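Local atomic coordinates of T-lymphoma invasion and metastasis-inducing protein 1 (Homo sapiens, PDB entry 4K2P), a protein that probably binds phosphoinositides and partner proteins such as Par-3 through its PH-CC-Ex region, in signalling linked to tight junctions and cell invasion. Residues A121-V124 with A125-H128; D191-R194 with F195-L199. The protein carries 5 engineered substitutions. One frame throughout, in Å; residues are numbered along the deposited sequence.

Contact 1: A121-V124 with A125-H128; sequences ATAV and ARHH
Val-124 O takes two donors from one residue, His-128, in helix 106-128. The straighter bond comes from the imidazole: ND1 of His-128 lies 3.1 Å from Val-124 O with an N-H...O angle of 166°, and the oxygen sits at the ring edge, almost in the ring plane. The second, from His-128 N to the same oxygen, is weak. CG of His-128 stands beside its own backbone N (chi1 -73°), which turns the ring back along the helix next to the Val-124 side chain, CG1 of Val-124 being 4.0 Å from ND1.

Ordinary i to i+4 backbone bonds precede this doubled grip, from Ala-125 N to Ala-121 O, Arg-126 N to Thr-122 O and His-127 N to Ala-123 O.

Arg-126 makes a van der Waals contact: its chain bends at chi3 (-41°) and lays one guanidinium face over Ala-123 CA, offset toward the rim and 3.9 Å from NH2 of Arg-126, while NH1 keeps a long, weak ion pair with Glu-72.

The ring bond implies a proton on ND1 of His-128, whatever the state of NE2, and through it the side chain supplements the weak main-chain bond at Val-124 O.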
ATOM      1  N   ALA A 121      -3.074 -11.705  -0.910  1.00 25.13           N
ATOM      2  CA  ALA A 121      -4.136 -12.187  -1.765  1.00 27.09           C
ATOM      3  C   ALA A 121      -4.898 -13.299  -1.043  1.00 28.81           C
ATOM      4  O   ALA A 121      -6.129 -13.351  -1.089  1.00 28.89           O
ATOM      5  CB  ALA A 121      -3.571 -12.679  -3.084  1.00 29.65           C
ATOM      6  N   THR A 122      -4.150 -14.173  -0.370  1.00 28.95           N
ATOM      7  CA  THR A 122      -4.724 -15.260   0.410  1.00 31.25           C
ATOM      8  C   THR A 122      -5.537 -14.709   1.571  1.00 31.49           C
ATOM      9  O   THR A 122      -6.575 -15.259   1.914  1.00 34.89           O
ATOM     10  CB  THR A 122      -3.631 -16.218   0.972  1.00 35.63           C
ATOM     11  OG1 THR A 122      -2.908 -16.822  -0.108  1.00 35.04           O
ATOM     12  CG2 THR A 122      -4.253 -17.320   1.818  1.00 38.20           C
ATOM     13  N   ALA A 123      -5.068 -13.624   2.175  1.00 28.14           N
ATOM     14  CA  ALA A 123      -5.782 -13.028   3.294  1.00 30.56           C
ATOM     15  C   ALA A 123      -7.134 -12.469   2.835  1.00 30.99           C
ATOM     16  O   ALA A 123      -8.131 -12.572   3.548  1.00 33.50           O
ATOM     17  CB  ALA A 123      -4.944 -11.939   3.943  1.00 31.58           C
ATOM     18  N   VAL A 124      -7.161 -11.877   1.643  1.00 28.76           N
ATOM     19  CA  VAL A 124      -8.398 -11.356   1.074  1.00 29.59           C
ATOM     20  C   VAL A 124      -9.378 -12.499   0.843  1.00 30.78           C
ATOM     21  O   VAL A 124     -10.571 -12.373   1.120  1.00 32.21           O
ATOM     22  CB  VAL A 124      -8.138 -10.607  -0.253  1.00 29.69           C
ATOM     23  CG1 VAL A 124      -9.443 -10.248  -0.953  1.00 33.99           C
ATOM     24  CG2 VAL A 124      -7.326  -9.351   0.001  1.00 28.68           C
ATOM     25  N   ALA A 125      -8.866 -13.631   0.369  1.00 31.87           N
ATOM     26  CA  ALA A 125      -9.715 -14.785   0.092  1.00 35.86           C
ATOM     27  C   ALA A 125     -10.283 -15.352   1.388  1.00 38.14           C
ATOM     28  O   ALA A 125     -11.437 -15.774   1.437  1.00 40.77           O
ATOM     29  CB  ALA A 125      -8.944 -15.845  -0.663  1.00 35.96           C
ATOM     30  N   ARG A 126      -9.464 -15.348   2.436  1.00 37.31           N
ATOM     31  CA  ARG A 126      -9.873 -15.825   3.753  1.00 40.94           C
ATOM     32  C   ARG A 126     -11.065 -15.009   4.237  1.00 40.50           C
ATOM     33  O   ARG A 126     -12.048 -15.537   4.760  1.00 40.91           O
ATOM     34  CB  ARG A 126      -8.717 -15.691   4.751  1.00 45.26           C
ATOM     35  CG  ARG A 126      -8.950 -16.357   6.103  1.00 54.82           C
ATOM     36  CD  ARG A 126      -7.812 -16.057   7.092  1.00 61.45           C
ATOM     37  NE  ARG A 126      -6.487 -16.106   6.467  1.00 63.82           N
ATOM     38  CZ  ARG A 126      -5.510 -15.218   6.670  1.00 64.59           C
ATOM     39  NH1 ARG A 126      -5.674 -14.201   7.510  1.00 71.70           N
ATOM     40  NH2 ARG A 126      -4.347 -15.352   6.042  1.00 56.85           N
ATOM     41  N   HIS A 127     -10.954 -13.704   4.029  1.00 40.40           N
ATOM     42  CA  HIS A 127     -11.957 -12.735   4.442  1.00 44.61           C
ATOM     43  C   HIS A 127     -13.299 -12.974   3.752  1.00 43.52           C
ATOM     44  O   HIS A 127     -14.353 -12.729   4.338  1.00 47.09           O
ATOM     45  CB  HIS A 127     -11.438 -11.320   4.146  1.00 49.57           C
ATOM     46  CG  HIS A 127     -12.303 -10.223   4.681  1.00 61.95           C
ATOM     47  ND1 HIS A 127     -13.402  -9.740   4.002  1.00 69.41           N
ATOM     48  CD2 HIS A 127     -12.217  -9.495   5.820  1.00 67.65           C
ATOM     49  CE1 HIS A 127     -13.966  -8.775   4.707  1.00 75.09           C
ATOM     50  NE2 HIS A 127     -13.266  -8.606   5.814  1.00 74.09           N
ATOM     51  N   HIS A 128     -13.259 -13.460   2.513  1.00 40.65           N
ATOM     52  CA  HIS A 128     -14.478 -13.678   1.726  1.00 43.23           C
ATOM     53  C   HIS A 128     -14.919 -15.139   1.630  1.00 43.10           C
ATOM     54  O   HIS A 128     -15.904 -15.435   0.958  1.00 46.39           O
ATOM     55  CB  HIS A 128     -14.293 -13.128   0.306  1.00 43.37           C
ATOM     56  CG  HIS A 128     -14.314 -11.631   0.229  1.00 43.21           C
ATOM     57  ND1 HIS A 128     -13.183 -10.860   0.401  1.00 41.13           N
ATOM     58  CD2 HIS A 128     -15.330 -10.765   0.012  1.00 44.86           C
ATOM     59  CE1 HIS A 128     -13.501  -9.583   0.280  1.00 41.29           C
ATOM     60  NE2 HIS A 128     -14.799  -9.499   0.050  1.00 44.99           N
TER

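Contact 2: D191-R194 with F195-L199; sequences DLFR and FRCYL
Arg-194 and Tyr-198, one helical turn apart, pack with their side chains crossing and the guanidinium and phenol planes 62° apart. The aliphatic part of the arginine lies against the phenol end, with CG of Arg-194 3.4 Å from Tyr-198 CZ. CG of Arg-194 is anti to the backbone N (chi1 -178°), and a bend at chi3 (60°) swings the guanidinium round so that NH1 meets Tyr-198 OH at 3.1 Å, close to the guanidinium plane. The same hydroxyl is hydrogen-bonded to Ser-74 O. On its other branch, NH2 forms a salt bridge with Asp-191 OD1 at 3.1 Å, reaching that oxygen from above the carboxylate plane. A leucine in place of Arg-194 would probably leave Asp-191 OD1 without its charged mate and Tyr-198 OH with one partner fewer, Ser-74 O remaining.

Over one face of the Tyr-198 ring, near its rim, sits Arg-194 O, the acceptor for Tyr-198 N. The Phe-195 ring lies by the backbone of the preceding turn, its CD2 3.0 Å from Asp-191 O, while the Arg-194 guanidinium is too distant for more than a weak cation-pi attraction.

Elsewhere round the helix, Arg-196 lays one guanidinium face over the Leu-192 branch, CD2 of Leu-192 being 3.5 Å from NH1, and its NH2 forms a salt bridge with Glu-145 of helix 133-161. Cys-197 SG approaches the Phe-193 ring obliquely, 3.6 Å from CE1.

Together these i to i+3 and i to i+4 pairs make a buried helical segment of the CC-Ex region: Leu-192 and Phe-195 pack on helix 133-161 of the coiled coil, whereas Arg-194 and Cys-197 face strand 75-78 of the PH domain.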
ATOM      1  N   ASP A 191      -7.257   1.067  -3.979  1.00 26.75           N
ATOM      2  CA  ASP A 191      -7.674  -0.319  -3.757  1.00 28.63           C
ATOM      3  C   ASP A 191      -7.559  -1.131  -5.042  1.00 26.87           C
ATOM      4  O   ASP A 191      -7.134  -2.281  -5.029  1.00 27.55           O
ATOM      5  CB  ASP A 191      -9.103  -0.378  -3.219  1.00 34.61           C
ATOM      6  CG  ASP A 191      -9.195   0.005  -1.750  1.00 41.00           C
ATOM      7  OD1 ASP A 191      -8.207  -0.170  -1.011  1.00 42.91           O
ATOM      8  OD2 ASP A 191     -10.258   0.489  -1.328  1.00 44.95           O
ATOM      9  N   LEU A 192      -7.914  -0.505  -6.155  1.00 24.15           N
ATOM     10  CA  LEU A 192      -7.855  -1.137  -7.465  1.00 23.72           C
ATOM     11  C   LEU A 192      -6.414  -1.466  -7.856  1.00 25.23           C
ATOM     12  O   LEU A 192      -6.135  -2.533  -8.397  1.00 28.47           O
ATOM     13  CB  LEU A 192      -8.491  -0.218  -8.507  1.00 22.83           C
ATOM     14  CG  LEU A 192      -8.490  -0.692  -9.959  1.00 24.51           C
ATOM     15  CD1 LEU A 192      -9.133  -2.049 -10.089  1.00 28.05           C
ATOM     16  CD2 LEU A 192      -9.200   0.326 -10.830  1.00 25.65           C
ATOM     17  N   PHE A 193      -5.511  -0.533  -7.595  1.00 24.06           N
ATOM     18  CA  PHE A 193      -4.088  -0.713  -7.877  1.00 26.21           C
ATOM     19  C   PHE A 193      -3.563  -1.869  -7.034  1.00 26.95           C
ATOM     20  O   PHE A 193      -2.807  -2.715  -7.509  1.00 28.50           O
ATOM     21  CB  PHE A 193      -3.331   0.589  -7.584  1.00 24.08           C
ATOM     22  CG  PHE A 193      -1.839   0.508  -7.777  1.00 23.31           C
ATOM     23  CD1 PHE A 193      -1.010   0.153  -6.728  1.00 23.77           C
ATOM     24  CD2 PHE A 193      -1.268   0.842  -8.988  1.00 24.24           C
ATOM     25  CE1 PHE A 193       0.357   0.095  -6.897  1.00 25.42           C
ATOM     26  CE2 PHE A 193       0.097   0.792  -9.165  1.00 25.18           C
ATOM     27  CZ  PHE A 193       0.915   0.420  -8.116  1.00 25.95           C
ATOM     28  N   ARG A 194      -4.002  -1.906  -5.782  1.00 25.03           N
ATOM     29  CA  ARG A 194      -3.570  -2.914  -4.834  1.00 25.24           C
ATOM     30  C   ARG A 194      -4.023  -4.308  -5.267  1.00 25.61           C
ATOM     31  O   ARG A 194      -3.234  -5.254  -5.252  1.00 26.19           O
ATOM     32  CB  ARG A 194      -4.101  -2.582  -3.442  1.00 26.06           C
ATOM     33  CG  ARG A 194      -3.654  -3.553  -2.370  1.00 29.48           C
ATOM     34  CD  ARG A 194      -3.756  -2.948  -0.983  1.00 31.88           C
ATOM     35  NE  ARG A 194      -5.122  -2.554  -0.637  1.00 33.53           N
ATOM     36  CZ  ARG A 194      -6.069  -3.393  -0.227  1.00 34.12           C
ATOM     37  NH1 ARG A 194      -5.821  -4.690  -0.140  1.00 33.58           N
ATOM     38  NH2 ARG A 194      -7.279  -2.938   0.073  1.00 36.52           N
ATOM     39  N   PHE A 195      -5.285  -4.438  -5.663  1.00 25.36           N
ATOM     40  CA  PHE A 195      -5.793  -5.733  -6.090  1.00 27.63           C
ATOM     41  C   PHE A 195      -5.119  -6.148  -7.382  1.00 28.20           C
ATOM     42  O   PHE A 195      -4.888  -7.330  -7.606  1.00 27.53           O
ATOM     43  CB  PHE A 195      -7.315  -5.715  -6.248  1.00 29.76           C
ATOM     44  CG  PHE A 195      -8.054  -5.795  -4.944  1.00 34.93           C
ATOM     45  CD1 PHE A 195      -8.014  -6.952  -4.191  1.00 40.22           C
ATOM     46  CD2 PHE A 195      -8.784  -4.725  -4.469  1.00 38.26           C
ATOM     47  CE1 PHE A 195      -8.688  -7.039  -2.986  1.00 43.26           C
ATOM     48  CE2 PHE A 195      -9.461  -4.810  -3.259  1.00 41.27           C
ATOM     49  CZ  PHE A 195      -9.408  -5.968  -2.521  1.00 43.09           C
ATOM     50  N   ARG A 196      -4.779  -5.179  -8.224  1.00 28.21           N
ATOM     51  CA  ARG A 196      -4.074  -5.485  -9.460  1.00 29.18           C
ATOM     52  C   ARG A 196      -2.645  -5.939  -9.177  1.00 29.59           C
ATOM     53  O   ARG A 196      -2.062  -6.704  -9.945  1.00 30.76           O
ATOM     54  CB  ARG A 196      -4.076  -4.280 -10.392  1.00 29.05           C
ATOM     55  CG  ARG A 196      -5.370  -4.127 -11.155  1.00 31.03           C
ATOM     56  CD  ARG A 196      -5.377  -2.887 -12.019  1.00 34.21           C
ATOM     57  NE  ARG A 196      -6.607  -2.812 -12.802  1.00 40.50           N
ATOM     58  CZ  ARG A 196      -7.145  -1.691 -13.267  1.00 43.57           C
ATOM     59  NH1 ARG A 196      -6.579  -0.517 -13.015  1.00 43.15           N
ATOM     60  NH2 ARG A 196      -8.263  -1.747 -13.978  1.00 46.15           N
ATOM     61  N   CYS A 197      -2.079  -5.466  -8.078  1.00 26.78           N
ATOM     62  CA  CYS A 197      -0.769  -5.933  -7.665  1.00 27.69           C
ATOM     63  C   CYS A 197      -0.862  -7.389  -7.231  1.00 29.05           C
ATOM     64  O   CYS A 197      -0.015  -8.211  -7.594  1.00 31.08           O
ATOM     65  CB  CYS A 197      -0.215  -5.082  -6.523  1.00 27.58           C
ATOM     66  SG  CYS A 197       0.466  -3.500  -7.027  1.00 29.34           S
ATOM     67  N   TYR A 198      -1.891  -7.703  -6.447  1.00 28.50           N
ATOM     68  CA  TYR A 198      -2.088  -9.062  -5.935  1.00 29.42           C
ATOM     69  C   TYR A 198      -2.307 -10.032  -7.078  1.00 30.74           C
ATOM     70  O   TYR A 198      -1.751 -11.129  -7.107  1.00 31.64           O
ATOM     71  CB  TYR A 198      -3.291  -9.125  -4.997  1.00 29.95           C
ATOM     72  CG  TYR A 198      -3.185  -8.296  -3.742  1.00 29.05           C
ATOM     73  CD1 TYR A 198      -2.007  -7.632  -3.400  1.00 27.45           C
ATOM     74  CD2 TYR A 198      -4.272  -8.178  -2.896  1.00 28.98           C
ATOM     75  CE1 TYR A 198      -1.931  -6.878  -2.240  1.00 26.78           C
ATOM     76  CE2 TYR A 198      -4.207  -7.438  -1.753  1.00 29.02           C
ATOM     77  CZ  TYR A 198      -3.041  -6.781  -1.426  1.00 26.90           C
ATOM     78  OH  TYR A 198      -3.011  -6.049  -0.266  1.00 26.57           O
ATOM     79  N   LEU A 199      -3.131  -9.611  -8.026  1.00 30.73           N
ATOM     80  CA  LEU A 199      -3.488 -10.456  -9.152  1.00 34.89           C
ATOM     81  C   LEU A 199      -2.266 -10.705 -10.017  1.00 36.15           C
ATOM     82  O   LEU A 199      -2.051 -11.816 -10.486  1.00 36.25           O
ATOM     83  CB  LEU A 199      -4.602  -9.818  -9.980  1.00 35.91           C
ATOM     84  CG  LEU A 199      -5.087 -10.642 -11.175  1.00 41.61           C
ATOM     85  CD1 LEU A 199      -5.642 -11.993 -10.734  1.00 47.81           C
ATOM     86  CD2 LEU A 199      -6.127  -9.874 -11.958  1.00 40.28           C
TER

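In the fold
Contact 1 comes first along the chain, in the closing turns of helix 106-128, the C-terminal helix of the PH fold; contact 2 follows on helix 168-203, after helix 133-161 has intervened. Their centres are 13 Å apart, and the two helices touch directly: CG1 of Val-124 lies 3.9 Å from CE1 of Phe-195, and CB of Ala-121 meets CB of Tyr-198. Helix 133-161 packs against both, through Leu-136 beside Val-124 and Leu-144 beside Phe-195. Contact 2 is buried, its centre about 9 Å from that of the chain; contact 1, about 16 Å out, is partly buried. The apolar seam joins PH helix and coiled coil, consistent with these parts forming a single structural unit.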